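Local coordinates for protein diphosphomevalonate decarboxylase, putative (Trypanosoma brucei, PDB 2HKE) that probably catalyses the ATP-dependent decarboxylation of (R)-5-diphosphomevalonate to isopentenyl diphosphate, a step of the mevalonate pathway that supplies isoprenoid and sterol precursors, at residues Phe37-Ser42 against Phe299-Lys304; Ser229-Ile232 against Ala238-Ala241. The protein carries 1 engineered substitution. One frame throughout, in Å; residues are numbered along the deposited sequence.

Interaction 1: Phe37-Ser42 against Phe299-Lys304. With SO4 (sulfate ion), chain E.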
loop_
_atom_site.group_PDB
_atom_site.type_symbol
_atom_site.label_atom_id
_atom_site.label_comp_id
_atom_site.label_asym_id
_atom_site.label_seq_id
_atom_site.Cartn_x
_atom_site.Cartn_y
_atom_site.Cartn_z
ATOM N N PHE A 37 -2.165 -7.115 6.854
ATOM C CA PHE A 37 -2.635 -6.106 7.774
ATOM C C PHE A 37 -1.893 -4.846 7.359
ATOM O O PHE A 37 -0.658 -4.875 7.253
ATOM C CB PHE A 37 -2.229 -6.547 9.200
ATOM C CG PHE A 37 -3.144 -6.060 10.329
ATOM C CD1 PHE A 37 -3.966 -4.945 10.222
ATOM C CD2 PHE A 37 -3.045 -6.698 11.549
ATOM C CE1 PHE A 37 -4.757 -4.547 11.318
ATOM C CE2 PHE A 37 -3.820 -6.327 12.645
ATOM C CZ PHE A 37 -4.667 -5.217 12.526
ATOM N N SER A 38 -2.632 -3.745 7.129
ATOM C CA SER A 38 -2.013 -2.549 6.585
ATOM C C SER A 38 -2.551 -1.305 7.261
ATOM O O SER A 38 -3.588 -1.341 7.960
ATOM C CB SER A 38 -2.265 -2.435 5.089
ATOM O OG SER A 38 -3.668 -2.469 4.827
ATOM N N ILE A 39 -1.802 -0.233 7.091
ATOM C CA ILE A 39 -2.246 1.102 7.446
ATOM C C ILE A 39 -2.607 1.819 6.165
ATOM O O ILE A 39 -1.817 1.916 5.216
ATOM C CB ILE A 39 -1.141 1.893 8.189
ATOM C CG1 ILE A 39 -0.778 1.227 9.506
ATOM C CG2 ILE A 39 -1.562 3.379 8.472
ATOM C CD1 ILE A 39 0.259 1.968 10.277
ATOM N N THR A 40 -3.791 2.418 6.150
ATOM C CA THR A 40 -4.186 3.223 5.044
ATOM C C THR A 40 -3.564 4.633 5.158
ATOM O O THR A 40 -3.601 5.218 6.219
ATOM C CB THR A 40 -5.712 3.341 5.067
ATOM O OG1 THR A 40 -6.270 2.028 5.072
ATOM C CG2 THR A 40 -6.183 4.143 3.871
ATOM N N LEU A 41 -2.990 5.134 4.086
ATOM C CA LEU A 41 -2.335 6.428 4.095
ATOM C C LEU A 41 -3.370 7.507 3.702
ATOM O O LEU A 41 -4.455 7.190 3.204
ATOM C CB LEU A 41 -1.185 6.449 3.113
ATOM C CG LEU A 41 0.032 5.595 3.475
ATOM C CD1 LEU A 41 1.217 6.389 2.769
ATOM C CD2 LEU A 41 0.220 5.463 4.942
ATOM N N SER A 42 -3.007 8.764 3.936
ATOM C CA SER A 42 -3.744 9.902 3.407
ATOM C C SER A 42 -3.761 9.932 1.892
ATOM O O SER A 42 -2.796 9.545 1.250
ATOM C CB SER A 42 -3.142 11.221 3.917
ATOM O OG SER A 42 -3.903 12.315 3.438
ATOM N N PHE A 299 9.445 2.453 3.963
ATOM C CA PHE A 299 8.335 3.017 4.727
ATOM C C PHE A 299 8.800 3.065 6.158
ATOM O O PHE A 299 9.658 2.252 6.570
ATOM C CB PHE A 299 7.110 2.163 4.551
ATOM C CG PHE A 299 6.379 2.450 3.280
ATOM C CD1 PHE A 299 6.773 1.856 2.091
ATOM C CD2 PHE A 299 5.340 3.378 3.273
ATOM C CE1 PHE A 299 6.086 2.171 0.892
ATOM C CE2 PHE A 299 4.631 3.690 2.103
ATOM C CZ PHE A 299 5.013 3.060 0.916
ATOM N N LEU A 300 8.335 4.059 6.903
ATOM C CA LEU A 300 8.755 4.219 8.285
ATOM C C LEU A 300 7.524 4.483 9.089
ATOM O O LEU A 300 6.634 5.199 8.610
ATOM C CB LEU A 300 9.678 5.428 8.423
ATOM C CG LEU A 300 10.993 5.296 7.699
ATOM C CD1 LEU A 300 11.580 6.683 7.454
ATOM C CD2 LEU A 300 11.983 4.377 8.495
ATOM N N PHE A 301 7.484 3.942 10.285
ATOM C CA PHE A 301 6.428 4.269 11.229
ATOM C C PHE A 301 7.081 4.913 12.435
ATOM O O PHE A 301 8.139 4.451 12.908
ATOM C CB PHE A 301 5.710 3.022 11.685
ATOM C CG PHE A 301 5.141 2.208 10.574
ATOM C CD1 PHE A 301 4.162 2.732 9.735
ATOM C CD2 PHE A 301 5.577 0.927 10.351
ATOM C CE1 PHE A 301 3.629 1.974 8.693
ATOM C CE2 PHE A 301 5.037 0.162 9.288
ATOM C CZ PHE A 301 4.050 0.701 8.477
ATOM N N VAL A 302 6.434 5.937 12.972
ATOM C CA VAL A 302 6.996 6.688 14.079
ATOM C C VAL A 302 5.854 7.428 14.744
ATOM O O VAL A 302 4.880 7.758 14.079
ATOM C CB VAL A 302 8.060 7.699 13.549
ATOM C CG1 VAL A 302 7.431 8.731 12.607
ATOM C CG2 VAL A 302 8.818 8.385 14.710
ATOM N N LEU A 303 5.915 7.633 16.051
ATOM C CA LEU A 303 4.908 8.504 16.694
ATOM C C LEU A 303 5.200 9.953 16.391
ATOM O O LEU A 303 6.354 10.339 16.269
ATOM C CB LEU A 303 4.903 8.284 18.188
ATOM C CG LEU A 303 4.488 6.870 18.621
ATOM C CD1 LEU A 303 4.345 6.740 20.184
ATOM C CD2 LEU A 303 3.215 6.352 17.907
ATOM N N LYS A 304 4.144 10.773 16.317
ATOM C CA LYS A 304 4.279 12.206 16.030
ATOM C C LYS A 304 5.336 12.934 16.856
ATOM O O LYS A 304 6.154 13.675 16.317
ATOM C CB LYS A 304 2.910 12.867 16.205
ATOM C CG LYS A 304 2.795 14.168 15.482
ATOM C CD LYS A 304 1.355 14.684 15.359
ATOM C CE LYS A 304 1.463 15.994 14.547
ATOM N NZ LYS A 304 0.262 16.970 14.493
HETATM S S SO4 E . -7.330 11.646 4.040
HETATM O O1 SO4 E . -7.287 10.915 2.773
HETATM O O2 SO4 E . -6.378 12.759 3.934
HETATM O O3 SO4 E . -8.679 12.230 4.151
HETATM O O4 SO4 E . -6.937 10.946 5.273
#

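Interaction 2: Ser229-Ile232 against Ala238-Ala241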
loop_
_atom_site.group_PDB
_atom_site.type_symbol
_atom_site.label_atom_id
_atom_site.label_comp_id
_atom_site.label_asym_id
_atom_site.label_seq_id
_atom_site.Cartn_x
_atom_site.Cartn_y
_atom_site.Cartn_z
ATOM N N SER A 229 -2.594 -7.124 16.462
ATOM C CA SER A 229 -3.948 -6.725 16.838
ATOM C C SER A 229 -3.979 -6.212 18.289
ATOM O O SER A 229 -4.508 -5.147 18.556
ATOM C CB SER A 229 -4.912 -7.913 16.644
ATOM O OG SER A 229 -5.030 -8.216 15.267
ATOM N N ARG A 230 -3.420 -6.997 19.203
ATOM C CA ARG A 230 -3.283 -6.589 20.604
ATOM C C ARG A 230 -2.498 -5.309 20.740
ATOM O O ARG A 230 -2.900 -4.415 21.486
ATOM C CB ARG A 230 -2.577 -7.707 21.366
ATOM C CG ARG A 230 -2.358 -7.462 22.831
ATOM C CD ARG A 230 -1.816 -8.666 23.597
ATOM N NE ARG A 230 -1.712 -8.256 25.010
ATOM C CZ ARG A 230 -1.046 -8.884 25.980
ATOM N NH1 ARG A 230 -0.377 -9.999 25.754
ATOM N NH2 ARG A 230 -1.058 -8.378 27.204
ATOM N N ALA A 231 -1.379 -5.189 20.014
ATOM C CA ALA A 231 -0.532 -3.977 20.123
ATOM C C ALA A 231 -1.269 -2.740 19.590
ATOM O O ALA A 231 -1.082 -1.641 20.106
ATOM C CB ALA A 231 0.801 -4.159 19.334
ATOM N N ILE A 232 -2.057 -2.891 18.534
ATOM C CA ILE A 232 -2.741 -1.734 17.926
ATOM C C ILE A 232 -3.878 -1.313 18.840
ATOM O O ILE A 232 -4.105 -0.115 19.078
ATOM C CB ILE A 232 -3.231 -2.042 16.510
ATOM C CG1 ILE A 232 -2.023 -2.218 15.568
ATOM C CG2 ILE A 232 -4.258 -0.976 16.006
ATOM C CD1 ILE A 232 -2.332 -3.057 14.382
ATOM N N ALA A 238 6.132 0.122 20.444
ATOM C CA ALA A 238 7.311 -0.746 20.359
ATOM C C ALA A 238 7.007 -2.155 19.827
ATOM O O ALA A 238 7.735 -2.669 18.970
ATOM C CB ALA A 238 8.043 -0.800 21.724
ATOM N N THR A 239 5.937 -2.788 20.326
ATOM C CA THR A 239 5.541 -4.119 19.871
ATOM C C THR A 239 5.113 -4.054 18.419
ATOM O O THR A 239 5.510 -4.913 17.590
ATOM C CB THR A 239 4.431 -4.706 20.756
ATOM O OG1 THR A 239 4.945 -4.822 22.099
ATOM C CG2 THR A 239 4.009 -6.098 20.235
ATOM N N PHE A 240 4.331 -3.040 18.090
ATOM C CA PHE A 240 3.909 -2.849 16.701
ATOM C C PHE A 240 5.124 -2.720 15.767
ATOM O O PHE A 240 5.228 -3.375 14.695
ATOM C CB PHE A 240 3.005 -1.619 16.582
ATOM C CG PHE A 240 2.691 -1.245 15.158
ATOM C CD1 PHE A 240 1.762 -1.959 14.428
ATOM C CD2 PHE A 240 3.396 -0.204 14.528
ATOM C CE1 PHE A 240 1.514 -1.641 13.114
ATOM C CE2 PHE A 240 3.162 0.070 13.171
ATOM C CZ PHE A 240 2.205 -0.645 12.494
ATOM N N ALA A 241 6.055 -1.868 16.179
ATOM C CA ALA A 241 7.262 -1.581 15.415
ATOM C C ALA A 241 8.126 -2.827 15.201
ATOM O O ALA A 241 8.642 -3.067 14.106
ATOM C CB ALA A 241 8.079 -0.487 16.113
#

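Interaction 1: Phe37-Ser42 against Phe299-Lys304
Ile39 and Leu41, from the N-terminal half of this GHMP-kinase-like fold, meet Phe301 and Phe299 of the C-terminal half in the hydrophobic seam where the two domains join. The strands 36-40 and 298-303 belong to different sheets and share no hydrogen bond; even the closest alpha carbons, Ile39 CA and Phe301 CA, stand 10.0 Å apart, so side chains alone bridge the gap. Ile39 makes the nearer touch with the tip of its long branch. Its CG1 lies anti to the carbonyl carbon (chi1 -63°) and the chain then runs extended, which carries CD1 out to Phe301 CE1 at 3.7 Å, with Phe301 CD1 next at 4.0 Å. The methyl approaches the ring obliquely at these two carbons, and the two side chains reach for each other from opposite directions. Two residues on, Leu41 makes a looser contact of a different kind: its CD1 is 4.4 Å from Phe299 CE2, at the ring edge, near the ring plane. Just past the strand the character changes. Ser42 OG donates a hydrogen bond to the sulfate oxygen O2 at 2.6 Å, and the backbone N atoms of Ala43 and Cys366 are also hydrogen-bonded to this ion, which probably came from the crystallisation liquor. Strand 36-40 is held between strands 5-15 and 155-159, while strand 298-303 runs between 288-291 and 183-189. Val185 of strand 183-189 touches Ile39, Leu41 and Phe301, and Ile14 of strand 5-15 packs on both phenylalanines, so each sheet also reaches the contact through a neighbouring strand.

Interaction 2: Ser229-Ile232 against Ala238-Ala241
Ala231 sits against Thr239 and Phe240 where consecutive helices 213-234 and 237-256 fold back on each other as a helical hairpin, joined by a very short turn. The contact across the two segments is apolar, with no hydrogen bond between them. Ala231 gives it its closeness: its methyl CB lies 3.9 Å from Thr239 CG2 and 4.3 Å from Phe240 CB, and it also rests 3.9 Å from the backbone atom Phe240 N. With so small a side chain at this point, the backbones come near, Ala231 CA to Phe240 CA being 5.7 Å. The aliphatic-aromatic part pairs Ile232 with the Phe240 ring: Ile232 CG1 meets Phe240 CD1 obliquely at 4.0 Å. Phe240 holds CG anti to its own N (chi1 172°), which swings the ring toward the Ile232 side of the hairpin. The polar component belongs to Thr239, whose two branches divide the work: CG2 faces Ala231, while OG1 hydrogen-bonds Asp236 in the connection between the helices. That bond takes care of the hydroxyl close to the turn and probably steadies the rotation that presents the methyl to Ala231. The pairing of the helices here therefore rests on shape and close carbon contacts, while the polar end of Thr239 is bonded to the turn.

How the interactions relate
Both contacts are buried and apolar, and neither has a hydrogen bond across its segments, but they differ in depth and reach. Interaction 1, about 10 Å from the centre of the chain, joins segments of the two domains that lie 257 residues apart in the chain; interaction 2, about 19 Å out, closes a local hairpin nested within the loop that interaction 1 spans. The first works through long side chains across separated strands, the second through a small alanine between close helices, with Ile232 and Phe240 beside it. Their centres are 12 Å apart and they touch: Phe240 meets the Phe301 ring edge-to-face and packs on Ile39, while Phe37 lies against Ser229 and Ile232. One hydrophobic core thus runs through both.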